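Local structure of peptidoglycan recognition protein SA CG11709-PA (Drosophila melanogaster, 1SXR) at residues A146-G150 / S151-S155. The protein recognises peptidoglycan of Gram-positive bacteria as a secreted innate immune receptor and so activates the Toll pathway in the fly. Residues are numbered along the deposited sequence; the frame is centred on the assembly and turned at random. Where two conformers were deposited one is given.
Sequences ALIAG and SQVIS
The carboxamide of Gln-152 lies with one face tilted over the side chain of Ile-148, whose CB is 3.6 Å from OE1. Ala-149 CB sits near the amide plane, 3.7 Å from OE1. The oxygen receives the N-H of Ala-149, N to OE1 2.8 Å, in an almost straight bond (170° at the hydrogen) whose donor is tilted from the carbonyl plane by 22°. OE1 also accepts the indole NE1 of Trp-173, and NE2 donates to the carbonyl of Leu-174, so both ends of the amide are used and its flip is settled.

The chain of Gln-152 runs back to the strand because CG stands anti to the carbonyl carbon (chi1 -64°) and the rest is extended. Its backbone N returns a bond to Ala-149 O at 2.9 Å, from above the carbonyl plane, so Ala-149 and Gln-152 are joined twice, in both directions. One residue on, Gly-150 O takes two N-H groups: Val-153 N at 3.1 Å from above the carbonyl plane, and Ile-154 N at 3.1 Å nearly in line with the C=O. Two successive i+3 turns, 149-152 and 150-153, thus follow the strand directly, and the bond from Ile-154 N spans four residues. Val-153 turns CG1 onto Ile-148 CD1, 3.8 Å away, the two side chains roughly perpendicular.

Strand 145-149 is an outermost strand of the sheet, pairing with strand 35-42 through Ala-146 and Ile-148, while Leu-147 bonds to His-172 and Leu-174. Tyr-164 of helix 161-167 touches Ala-149 and Gln-152, and the turn leads toward Thr-156, which probably contacts peptidoglycan.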
loop_
_atom_site.group_PDB
_atom_site.type_symbol
_atom_site.label_atom_id
_atom_site.label_comp_id
_atom_site.label_asym_id
_atom_site.label_seq_id
_atom_site.Cartn_x
_atom_site.Cartn_y
_atom_site.Cartn_z
ATOM N N ALA A 146 -1.767 -14.144 0.699
ATOM C CA ALA A 146 -3.189 -13.770 0.723
ATOM C C ALA A 146 -3.332 -12.275 0.432
ATOM O O ALA A 146 -2.606 -11.472 1.016
ATOM C CB ALA A 146 -3.799 -14.081 2.061
ATOM N N LEU A 147 -4.262 -11.938 -0.454
ATOM C CA LEU A 147 -4.599 -10.550 -0.788
ATOM C C LEU A 147 -5.895 -10.174 -0.085
ATOM O O LEU A 147 -6.919 -10.859 -0.230
ATOM C CB LEU A 147 -4.781 -10.414 -2.308
ATOM C CG LEU A 147 -5.124 -9.008 -2.821
ATOM C CD1 LEU A 147 -3.841 -8.197 -2.825
ATOM C CD2 LEU A 147 -5.730 -9.046 -4.221
ATOM N N ILE A 148 -5.883 -9.083 0.668
ATOM C CA ILE A 148 -7.117 -8.622 1.307
ATOM C C ILE A 148 -7.269 -7.111 1.197
ATOM O O ILE A 148 -6.298 -6.401 0.967
ATOM C CB ILE A 148 -7.171 -9.001 2.805
ATOM C CG1 ILE A 148 -5.964 -8.422 3.557
ATOM C CG2 ILE A 148 -7.144 -10.517 2.991
ATOM C CD1 ILE A 148 -6.071 -8.634 5.069
ATOM N N ALA A 149 -8.515 -6.665 1.339
ATOM C CA ALA A 149 -8.849 -5.245 1.493
ATOM C C ALA A 149 -8.772 -4.808 2.953
ATOM O O ALA A 149 -9.129 -5.544 3.871
ATOM C CB ALA A 149 -10.263 -4.980 0.962
ATOM N N GLY A 150 -8.345 -3.571 3.175
ATOM C CA GLY A 150 -8.326 -3.048 4.534
ATOM C C GLY A 150 -9.633 -3.252 5.278
ATOM O O GLY A 150 -9.637 -3.586 6.457
ATOM N N SER A 151 -10.735 -3.019 4.571
ATOM C CA SER A 151 -12.073 -3.066 5.157
ATOM C C SER A 151 -12.430 -4.448 5.691
ATOM O O SER A 151 -13.337 -4.583 6.526
ATOM C CB SER A 151 -13.106 -2.577 4.141
ATOM O OG SER A 151 -13.166 -3.449 3.020
ATOM N N GLN A 152 -11.709 -5.466 5.232
ATOM C CA GLN A 152 -12.019 -6.830 5.702
ATOM C C GLN A 152 -11.530 -7.083 7.112
ATOM O O GLN A 152 -12.007 -8.012 7.771
ATOM C CB GLN A 152 -11.419 -7.878 4.763
ATOM C CG GLN A 152 -11.990 -7.850 3.376
ATOM C CD GLN A 152 -11.368 -8.916 2.501
ATOM O OE1 GLN A 152 -10.538 -8.624 1.640
ATOM N NE2 GLN A 152 -11.759 -10.186 2.734
ATOM N N VAL A 153 -10.570 -6.285 7.584
ATOM C CA VAL A 153 -9.912 -6.562 8.869
ATOM C C VAL A 153 -9.896 -5.415 9.888
ATOM O O VAL A 153 -9.660 -5.654 11.066
ATOM C CB VAL A 153 -8.491 -7.121 8.656
ATOM C CG1 VAL A 153 -8.589 -8.463 7.901
ATOM C CG2 VAL A 153 -7.645 -6.128 7.832
ATOM N N ILE A 154 -10.106 -4.178 9.438
ATOM C CA ILE A 154 -10.244 -3.065 10.388
ATOM C C ILE A 154 -11.463 -2.242 10.005
ATOM O O ILE A 154 -12.079 -2.471 8.963
ATOM C CB ILE A 154 -8.962 -2.159 10.461
ATOM C CG1 ILE A 154 -8.668 -1.531 9.097
ATOM C CG2 ILE A 154 -7.736 -2.953 10.983
ATOM C CD1 ILE A 154 -7.529 -0.537 9.152
ATOM N N SER A 155 -11.847 -1.321 10.878
ATOM C CA SER A 155 -13.017 -0.500 10.632
ATOM C C SER A 155 -12.673 0.649 9.698
ATOM O O SER A 155 -12.220 1.703 10.135
ATOM C CB SER A 155 -13.592 0.051 11.945
ATOM O OG SER A 155 -14.082 -1.002 12.755
#